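Local coordinates for protein phosphatidylinositol-specific phospholipase C (Listeria monocytogenes, PDB 2PLC) that is a bacterial member of the phosphatidylinositol-specific phospholipase C family, built on a TIM-barrel type of fold, at residues Leu16-Thr24 against Ile265-Lys273; Leu50-Ile61 against Val85-Lys95. One frame throughout, in Å; residues are numbered along the deposited sequence.

Contact 1 of 2, residues Leu16-Thr24 against Ile265-Lys273; sequences LAALSIPGT and IKNIIKNNK
The carboxamide of Asn-272 lies alongside the backbone of Ser-20 and pairs with both of its polar atoms. Ser-20 N donates to Asn-272 OD1 at 2.8 Å (N-H...O angle 165°), and Asn-272 ND2 returns a bond to Ser-20 O at 3.2 Å. Both acceptors are met on a lone pair in the carbonyl plane, and Ser-20 N and O lie near the Asn-272 amide plane. ND2 also makes a bent bond to Ile-269 O (2.8 Å), tilted from the amide plane, a second restraint. One water donates to both Asn-272 OD1 and Ala-18 O. Ser-20 OG bonds to Asn-271 OD1 at 2.6 Å; CG of Asn-271 stands opposite its backbone N (chi1 -178°), carrying the amide to the serine.

Apolar contact centres on Pro-22. Its CG meets Ile-269 CG1 at 3.8 Å and Ile-268 CG2 at 4.0 Å, while its CB rests on Ile-265 CG2.

Strand 20-24 and the C-terminal helix 265-269 run nearly antiparallel (154°), axes 7.6 Å apart, consistent with the alternating strands and helices of a TIM-barrel fold. Strand 20-24 lies between strand 253-257 and the start of strand 60-65 in the barrel wall; Ile-268 also packs on 253-257, and Asn-271 reaches helix 226-246 through Thr-245.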
loop_
_atom_site.group_PDB
_atom_site.type_symbol
_atom_site.label_atom_id
_atom_site.label_comp_id
_atom_site.label_asym_id
_atom_site.label_seq_id
_atom_site.Cartn_x
_atom_site.Cartn_y
_atom_site.Cartn_z
ATOM N N LEU A 16 12.384 -7.120 -2.370
ATOM C CA LEU A 16 11.208 -6.493 -1.793
ATOM C C LEU A 16 10.298 -7.510 -1.103
ATOM O O LEU A 16 9.640 -7.187 -0.118
ATOM C CB LEU A 16 10.438 -5.743 -2.884
ATOM C CG LEU A 16 9.994 -4.302 -2.622
ATOM C CD1 LEU A 16 11.172 -3.446 -2.183
ATOM C CD2 LEU A 16 9.386 -3.739 -3.890
ATOM N N ALA A 17 10.282 -8.743 -1.608
ATOM C CA ALA A 17 9.444 -9.806 -1.040
ATOM C C ALA A 17 9.973 -10.356 0.281
ATOM O O ALA A 17 9.253 -11.032 1.018
ATOM C CB ALA A 17 9.276 -10.930 -2.041
ATOM N N ALA A 18 11.232 -10.059 0.577
ATOM C CA ALA A 18 11.867 -10.510 1.807
ATOM C C ALA A 18 11.682 -9.519 2.959
ATOM O O ALA A 18 12.301 -9.669 4.015
ATOM C CB ALA A 18 13.346 -10.736 1.560
ATOM N N LEU A 19 10.806 -8.533 2.774
ATOM C CA LEU A 19 10.583 -7.511 3.799
ATOM C C LEU A 19 9.228 -7.538 4.495
ATOM O O LEU A 19 8.269 -8.145 4.016
ATOM C CB LEU A 19 10.760 -6.115 3.192
ATOM C CG LEU A 19 12.087 -5.712 2.556
ATOM C CD1 LEU A 19 11.935 -4.353 1.896
ATOM C CD2 LEU A 19 13.172 -5.678 3.603
ATOM N N SER A 20 9.179 -6.862 5.640
ATOM C CA SER A 20 7.965 -6.683 6.427
ATOM C C SER A 20 7.680 -5.191 6.229
ATOM O O SER A 20 8.425 -4.331 6.705
ATOM C CB SER A 20 8.219 -6.992 7.899
ATOM O OG SER A 20 8.567 -8.352 8.059
ATOM N N ILE A 21 6.624 -4.887 5.486
ATOM C CA ILE A 21 6.298 -3.499 5.179
ATOM C C ILE A 21 4.961 -3.024 5.730
ATOM O O ILE A 21 3.951 -3.706 5.578
ATOM C CB ILE A 21 6.283 -3.306 3.646
ATOM C CG1 ILE A 21 7.611 -3.790 3.050
ATOM C CG2 ILE A 21 6.019 -1.849 3.289
ATOM C CD1 ILE A 21 7.601 -3.921 1.546
ATOM N N PRO A 22 4.948 -1.854 6.403
ATOM C CA PRO A 22 3.729 -1.266 6.978
ATOM C C PRO A 22 3.013 -0.521 5.852
ATOM O O PRO A 22 3.653 0.197 5.077
ATOM C CB PRO A 22 4.268 -0.247 7.995
ATOM C CG PRO A 22 5.748 -0.544 8.112
ATOM C CD PRO A 22 6.124 -1.044 6.756
ATOM N N GLY A 23 1.698 -0.686 5.760
ATOM C CA GLY A 23 0.940 -0.003 4.724
ATOM C C GLY A 23 -0.384 0.481 5.268
ATOM O O GLY A 23 -0.774 0.100 6.368
ATOM N N THR A 24 -1.074 1.326 4.512
ATOM C CA THR A 24 -2.370 1.843 4.935
ATOM C C THR A 24 -3.457 1.501 3.915
ATOM O O THR A 24 -3.216 1.496 2.701
ATOM C CB THR A 24 -2.341 3.367 5.107
ATOM O OG1 THR A 24 -1.739 3.960 3.950
ATOM C CG2 THR A 24 -1.568 3.763 6.348
ATOM N N ILE A 265 3.618 0.768 13.757
ATOM C CA ILE A 265 4.386 0.933 12.530
ATOM C C ILE A 265 5.871 0.659 12.781
ATOM O O ILE A 265 6.521 -0.039 11.999
ATOM C CB ILE A 265 4.190 2.349 11.941
ATOM C CG1 ILE A 265 2.713 2.567 11.595
ATOM C CG2 ILE A 265 5.056 2.537 10.697
ATOM C CD1 ILE A 265 2.346 4.013 11.292
ATOM N N LYS A 266 6.393 1.179 13.891
ATOM C CA LYS A 266 7.797 0.983 14.244
ATOM C C LYS A 266 8.132 -0.483 14.489
ATOM O O LYS A 266 9.164 -0.974 14.041
ATOM C CB LYS A 266 8.167 1.789 15.495
ATOM C CG LYS A 266 8.437 3.265 15.257
ATOM C CD LYS A 266 8.963 3.923 16.525
ATOM C CE LYS A 266 9.273 5.397 16.318
ATOM N NZ LYS A 266 9.798 6.033 17.563
ATOM N N ASN A 267 7.261 -1.175 15.215
ATOM C CA ASN A 267 7.483 -2.580 15.523
ATOM C C ASN A 267 7.454 -3.481 14.301
ATOM O O ASN A 267 8.134 -4.506 14.270
ATOM C CB ASN A 267 6.500 -3.056 16.595
ATOM C CG ASN A 267 6.856 -2.531 17.969
ATOM O OD1 ASN A 267 7.983 -2.102 18.200
ATOM N ND2 ASN A 267 5.904 -2.568 18.889
ATOM N N ILE A 268 6.675 -3.103 13.293
ATOM C CA ILE A 268 6.612 -3.887 12.064
ATOM C C ILE A 268 7.927 -3.673 11.309
ATOM O O ILE A 268 8.485 -4.612 10.739
ATOM C CB ILE A 268 5.407 -3.482 11.185
ATOM C CG1 ILE A 268 4.106 -3.848 11.896
ATOM C CG2 ILE A 268 5.474 -4.178 9.831
ATOM C CD1 ILE A 268 2.860 -3.452 11.136
ATOM N N ILE A 269 8.431 -2.441 11.346
ATOM C CA ILE A 269 9.698 -2.099 10.696
ATOM C C ILE A 269 10.847 -2.862 11.370
ATOM O O ILE A 269 11.724 -3.405 10.689
ATOM C CB ILE A 269 9.988 -0.579 10.785
ATOM C CG1 ILE A 269 8.995 0.205 9.927
ATOM C CG2 ILE A 269 11.422 -0.276 10.350
ATOM C CD1 ILE A 269 9.076 1.712 10.124
ATOM N N LYS A 270 10.821 -2.915 12.704
ATOM C CA LYS A 270 11.853 -3.602 13.477
ATOM C C LYS A 270 11.962 -5.092 13.163
ATOM O O LYS A 270 12.975 -5.719 13.480
ATOM C CB LYS A 270 11.643 -3.401 14.978
ATOM C CG LYS A 270 12.005 -2.017 15.478
ATOM C CD LYS A 270 12.017 -1.991 17.002
ATOM C CE LYS A 270 12.481 -0.646 17.544
ATOM N NZ LYS A 270 12.700 -0.678 19.021
ATOM N N ASN A 271 10.929 -5.660 12.541
ATOM C CA ASN A 271 10.960 -7.075 12.181
ATOM C C ASN A 271 12.039 -7.374 11.140
ATOM O O ASN A 271 12.526 -8.496 11.069
ATOM C CB ASN A 271 9.598 -7.551 11.668
ATOM C CG ASN A 271 9.588 -9.034 11.342
ATOM O OD1 ASN A 271 9.584 -9.422 10.181
ATOM N ND2 ASN A 271 9.599 -9.872 12.375
ATOM N N ASN A 272 12.400 -6.384 10.327
ATOM C CA ASN A 272 13.434 -6.569 9.305
ATOM C C ASN A 272 14.814 -6.562 9.960
ATOM O O ASN A 272 15.009 -5.906 10.985
ATOM C CB ASN A 272 13.369 -5.449 8.268
ATOM C CG ASN A 272 11.998 -5.299 7.656
ATOM O OD1 ASN A 272 11.581 -6.114 6.837
ATOM N ND2 ASN A 272 11.290 -4.244 8.044
ATOM N N LYS A 273 15.770 -7.278 9.369
ATOM C CA LYS A 273 17.122 -7.329 9.927
ATOM C C LYS A 273 18.023 -6.228 9.372
ATOM O O LYS A 273 18.218 -6.116 8.157
ATOM C CB LYS A 273 17.776 -8.700 9.698
ATOM C CG LYS A 273 18.908 -8.997 10.687
ATOM C CD LYS A 273 20.224 -9.395 10.015
ATOM C CE LYS A 273 20.209 -10.831 9.488
ATOM N NZ LYS A 273 19.295 -11.029 8.323
HETATM O O HOH W 1 12.608 -8.962 6.833
#

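Contact 2 of 2, residues Leu50-Ile61 against Val85-Lys95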
loop_
_atom_site.group_PDB
_atom_site.type_symbol
_atom_site.label_atom_id
_atom_site.label_comp_id
_atom_site.label_asym_id
_atom_site.label_seq_id
_atom_site.Cartn_x
_atom_site.Cartn_y
_atom_site.Cartn_z
ATOM N N LEU A 50 -1.380 12.033 4.188
ATOM C CA LEU A 50 -0.470 11.243 3.363
ATOM C C LEU A 50 0.976 11.468 3.752
ATOM O O LEU A 50 1.712 10.525 4.018
ATOM C CB LEU A 50 -0.658 11.585 1.880
ATOM C CG LEU A 50 0.281 10.948 0.852
ATOM C CD1 LEU A 50 0.301 9.435 0.989
ATOM C CD2 LEU A 50 -0.178 11.336 -0.533
ATOM N N TYR A 51 1.350 12.733 3.862
ATOM C CA TYR A 51 2.714 13.079 4.204
ATOM C C TYR A 51 3.134 12.595 5.588
ATOM O O TYR A 51 4.275 12.171 5.783
ATOM C CB TYR A 51 2.920 14.583 4.071
ATOM C CG TYR A 51 4.370 14.944 4.178
ATOM C CD1 TYR A 51 5.259 14.621 3.150
ATOM C CD2 TYR A 51 4.878 15.511 5.349
ATOM C CE1 TYR A 51 6.634 14.843 3.286
ATOM C CE2 TYR A 51 6.249 15.739 5.505
ATOM C CZ TYR A 51 7.128 15.401 4.472
ATOM O OH TYR A 51 8.497 15.601 4.637
ATOM N N GLN A 52 2.217 12.656 6.548
ATOM C CA GLN A 52 2.522 12.207 7.901
ATOM C C GLN A 52 2.751 10.701 7.934
ATOM O O GLN A 52 3.600 10.216 8.682
ATOM C CB GLN A 52 1.391 12.568 8.857
ATOM C CG GLN A 52 1.117 14.042 8.957
ATOM C CD GLN A 52 0.114 14.355 10.034
ATOM O OE1 GLN A 52 0.378 15.163 10.921
ATOM N NE2 GLN A 52 -1.045 13.703 9.979
ATOM N N GLN A 53 1.974 9.972 7.136
ATOM C CA GLN A 53 2.077 8.517 7.058
ATOM C C GLN A 53 3.441 8.095 6.519
ATOM O O GLN A 53 4.058 7.160 7.030
ATOM C CB GLN A 53 0.979 7.957 6.159
ATOM C CG GLN A 53 -0.429 8.113 6.705
ATOM C CD GLN A 53 -1.474 7.587 5.743
ATOM O OE1 GLN A 53 -1.247 6.592 5.053
ATOM N NE2 GLN A 53 -2.620 8.261 5.677
ATOM N N LEU A 54 3.916 8.804 5.500
ATOM C CA LEU A 54 5.216 8.503 4.910
ATOM C C LEU A 54 6.321 8.733 5.936
ATOM O O LEU A 54 7.188 7.882 6.114
ATOM C CB LEU A 54 5.448 9.345 3.653
ATOM C CG LEU A 54 4.479 9.092 2.491
ATOM C CD1 LEU A 54 4.850 9.962 1.296
ATOM C CD2 LEU A 54 4.496 7.622 2.105
ATOM N N GLU A 55 6.270 9.863 6.633
ATOM C CA GLU A 55 7.269 10.164 7.657
ATOM C C GLU A 55 7.188 9.195 8.838
ATOM O O GLU A 55 8.163 9.018 9.565
ATOM C CB GLU A 55 7.124 11.599 8.170
ATOM C CG GLU A 55 7.520 12.667 7.171
ATOM C CD GLU A 55 8.032 13.935 7.847
ATOM O OE1 GLU A 55 7.470 14.336 8.896
ATOM O OE2 GLU A 55 9.008 14.525 7.324
ATOM N N ALA A 56 6.018 8.583 9.030
ATOM C CA ALA A 56 5.811 7.620 10.108
ATOM C C ALA A 56 6.340 6.229 9.739
ATOM O O ALA A 56 6.383 5.330 10.582
ATOM C CB ALA A 56 4.335 7.546 10.472
ATOM N N GLY A 57 6.708 6.040 8.476
ATOM C CA GLY A 57 7.230 4.751 8.062
ATOM C C GLY A 57 6.386 3.960 7.082
ATOM O O GLY A 57 6.826 2.918 6.610
ATOM N N ILE A 58 5.181 4.433 6.780
ATOM C CA ILE A 58 4.304 3.741 5.837
ATOM C C ILE A 58 4.989 3.736 4.473
ATOM O O ILE A 58 5.471 4.771 4.021
ATOM C CB ILE A 58 2.931 4.455 5.720
ATOM C CG1 ILE A 58 2.190 4.425 7.061
ATOM C CG2 ILE A 58 2.091 3.839 4.611
ATOM C CD1 ILE A 58 1.946 3.040 7.619
ATOM N N ARG A 59 5.071 2.569 3.841
ATOM C CA ARG A 59 5.717 2.477 2.534
ATOM C C ARG A 59 4.815 1.874 1.477
ATOM O O ARG A 59 5.234 1.633 0.346
ATOM C CB ARG A 59 7.028 1.693 2.618
ATOM C CG ARG A 59 8.138 2.413 3.363
ATOM C CD ARG A 59 8.553 3.706 2.683
ATOM N NE ARG A 59 9.548 4.412 3.481
ATOM C CZ ARG A 59 9.264 5.315 4.415
ATOM N NH1 ARG A 59 8.002 5.638 4.670
ATOM N NH2 ARG A 59 10.243 5.871 5.124
ATOM N N TYR A 60 3.584 1.585 1.867
ATOM C CA TYR A 60 2.606 1.048 0.941
ATOM C C TYR A 60 1.384 1.931 1.071
ATOM O O TYR A 60 0.897 2.157 2.182
ATOM C CB TYR A 60 2.233 -0.395 1.298
ATOM C CG TYR A 60 1.001 -0.887 0.568
ATOM C CD1 TYR A 60 1.096 -1.450 -0.698
ATOM C CD2 TYR A 60 -0.267 -0.744 1.131
ATOM C CE1 TYR A 60 -0.038 -1.856 -1.394
ATOM C CE2 TYR A 60 -1.407 -1.144 0.447
ATOM C CZ TYR A 60 -1.282 -1.699 -0.814
ATOM O OH TYR A 60 -2.406 -2.096 -1.494
ATOM N N ILE A 61 0.910 2.462 -0.050
ATOM C CA ILE A 61 -0.278 3.308 -0.022
ATOM C C ILE A 61 -1.333 2.780 -0.975
ATOM O O ILE A 61 -1.025 2.106 -1.955
ATOM C CB ILE A 61 0.043 4.794 -0.296
ATOM C CG1 ILE A 61 0.717 4.967 -1.654
ATOM C CG2 ILE A 61 0.937 5.336 0.807
ATOM C CD1 ILE A 61 1.070 6.410 -1.972
ATOM N N VAL A 85 -1.402 14.087 -4.834
ATOM C CA VAL A 85 -0.823 12.874 -4.260
ATOM C C VAL A 85 0.569 12.623 -4.852
ATOM O O VAL A 85 1.531 12.410 -4.113
ATOM C CB VAL A 85 -1.736 11.647 -4.522
ATOM C CG1 VAL A 85 -1.061 10.370 -4.063
ATOM C CG2 VAL A 85 -3.052 11.820 -3.792
ATOM N N LEU A 86 0.676 12.672 -6.179
ATOM C CA LEU A 86 1.950 12.453 -6.857
ATOM C C LEU A 86 3.011 13.460 -6.446
ATOM O O LEU A 86 4.173 13.090 -6.269
ATOM C CB LEU A 86 1.773 12.467 -8.377
ATOM C CG LEU A 86 0.961 11.295 -8.929
ATOM C CD1 LEU A 86 0.888 11.366 -10.445
ATOM C CD2 LEU A 86 1.587 9.981 -8.484
ATOM N N GLU A 87 2.618 14.719 -6.258
ATOM C CA GLU A 87 3.586 15.736 -5.858
ATOM C C GLU A 87 4.082 15.485 -4.443
ATOM O O GLU A 87 5.255 15.704 -4.135
ATOM C CB GLU A 87 3.006 17.143 -5.964
ATOM C CG GLU A 87 3.922 18.182 -5.342
ATOM C CD GLU A 87 3.641 19.575 -5.809
ATOM O OE1 GLU A 87 2.716 20.211 -5.265
ATOM O OE2 GLU A 87 4.363 20.036 -6.717
ATOM N N THR A 88 3.186 15.017 -3.585
ATOM C CA THR A 88 3.541 14.718 -2.210
ATOM C C THR A 88 4.510 13.541 -2.166
ATOM O O THR A 88 5.559 13.629 -1.534
ATOM C CB THR A 88 2.291 14.390 -1.368
ATOM O OG1 THR A 88 1.402 15.517 -1.364
ATOM C CG2 THR A 88 2.686 14.058 0.069
ATOM N N ILE A 89 4.161 12.450 -2.848
ATOM C CA ILE A 89 5.000 11.247 -2.884
ATOM C C ILE A 89 6.382 11.591 -3.428
ATOM O O ILE A 89 7.410 11.216 -2.864
ATOM C CB ILE A 89 4.421 10.166 -3.815
ATOM C CG1 ILE A 89 2.958 9.882 -3.487
ATOM C CG2 ILE A 89 5.249 8.903 -3.708
ATOM C CD1 ILE A 89 2.720 9.535 -2.054
ATOM N N THR A 90 6.375 12.300 -4.549
ATOM C CA THR A 90 7.584 12.728 -5.233
ATOM C C THR A 90 8.477 13.622 -4.372
ATOM O O THR A 90 9.694 13.451 -4.363
ATOM C CB THR A 90 7.205 13.408 -6.544
ATOM O OG1 THR A 90 6.742 12.407 -7.454
ATOM C CG2 THR A 90 8.374 14.123 -7.145
ATOM N N GLN A 91 7.880 14.554 -3.635
ATOM C CA GLN A 91 8.651 15.436 -2.765
ATOM C C GLN A 91 9.305 14.639 -1.644
ATOM O O GLN A 91 10.420 14.950 -1.220
ATOM C CB GLN A 91 7.767 16.540 -2.180
ATOM C CG GLN A 91 7.448 17.659 -3.161
ATOM C CD GLN A 91 8.699 18.330 -3.715
ATOM O OE1 GLN A 91 9.423 19.017 -2.991
ATOM N NE2 GLN A 91 8.961 18.127 -5.002
ATOM N N PHE A 92 8.612 13.605 -1.171
ATOM C CA PHE A 92 9.130 12.759 -0.103
ATOM C C PHE A 92 10.317 11.945 -0.604
ATOM O O PHE A 92 11.332 11.828 0.081
ATOM C CB PHE A 92 8.045 11.815 0.413
ATOM C CG PHE A 92 8.532 10.865 1.466
ATOM C CD1 PHE A 92 8.694 11.291 2.776
ATOM C CD2 PHE A 92 8.863 9.554 1.142
ATOM C CE1 PHE A 92 9.182 10.429 3.750
ATOM C CE2 PHE A 92 9.355 8.680 2.111
ATOM C CZ PHE A 92 9.514 9.121 3.416
ATOM N N LEU A 93 10.164 11.355 -1.787
ATOM C CA LEU A 93 11.222 10.550 -2.392
ATOM C C LEU A 93 12.434 11.380 -2.794
ATOM O O LEU A 93 13.534 10.847 -2.955
ATOM C CB LEU A 93 10.687 9.804 -3.609
ATOM C CG LEU A 93 9.715 8.680 -3.282
ATOM C CD1 LEU A 93 9.142 8.103 -4.557
ATOM C CD2 LEU A 93 10.434 7.617 -2.467
ATOM N N LYS A 94 12.218 12.681 -2.974
ATOM C CA LYS A 94 13.278 13.609 -3.351
ATOM C C LYS A 94 14.105 13.940 -2.112
ATOM O O LYS A 94 15.329 14.037 -2.172
ATOM C CB LYS A 94 12.663 14.886 -3.932
ATOM C CG LYS A 94 13.671 15.901 -4.452
ATOM C CD LYS A 94 12.998 17.183 -4.942
ATOM C CE LYS A 94 12.107 16.937 -6.158
ATOM N NZ LYS A 94 11.530 18.204 -6.704
ATOM N N LYS A 95 13.416 14.072 -0.983
ATOM C CA LYS A 95 14.035 14.402 0.295
ATOM C C LYS A 95 14.726 13.177 0.919
ATOM O O LYS A 95 15.771 13.299 1.561
ATOM C CB LYS A 95 12.963 14.946 1.239
ATOM C CG LYS A 95 13.453 15.959 2.263
ATOM C CD LYS A 95 12.793 15.724 3.616
ATOM C CE LYS A 95 11.286 15.584 3.485
ATOM N NZ LYS A 95 10.764 14.568 4.443
#
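Phe-92 reaches across from helix 85-95 with one ring face lying against Leu-54. Leu-54 CB sits 3.8 Å from the Phe-92 ring centroid and only 9° off the ring normal, a CH-pi contact over the face, and Leu-54 CD1 adds a touch at CG. At the ring edge, Phe-92 CZ lies 3.7 Å from Arg-59 NH2; seen from the arginine, the phenyl edge stands over one face of the guanidinium. That group is held in place by its own segment: Arg-59 NH1 donates to Leu-54 O and Ile-58 O, each 2.8 Å away and close to the guanidinium plane.

Toward the N-terminal ends, Leu-50 CD2 touches both Val-85 CG1 (3.8 Å) and Ile-89 CD1 (3.7 Å), crossing both side chains at about a right angle. Ile-89 CD1 also meets Ile-61 CD1 at 3.5 Å, tying the helix to strand 60-61. The Tyr-51 ring turns its edge to Thr-88 CG2, with CG of Tyr-51 opposite the backbone N (chi1 -170°) so that the ring extends toward Lys-95.

The helices cross at -29° with axes 10.2 Å apart, bridged by these large side chains; helix 82-95 thus packs alongside helix 50-55 and the following strand on the outside of the barrel wall. Chemically, an apolar interior gives way to a charged border where Lys-95 NZ makes a weak, 3.4 Å salt bridge to Glu-55 OE2. Arg-59 NH2 forms a salt bridge with Glu-99, which probably offsets its buried charge.

Both contacts are largely buried, but contact 2 buries more surface (526 against 351 Å²) and alone reaches an exposed border, at Lys-95. Contact 1 joins a strand to a helix near the C-terminus, whereas contact 2 packs two helices and strand 60-61. Polar bonding to the backbone dominates one end of contact 1; across contact 2, apolar and aromatic packing prevails. Along the chain, contact 2 is nested inside the loop closed by contact 1. Although their centres are about 16 Å apart, they touch: Pro-22 O and Arg-59 N lie 3.0 Å apart, a probable backbone hydrogen bond, and Thr-24 OG1 and Gln-53 OE1 form another probable bond at 2.9 Å.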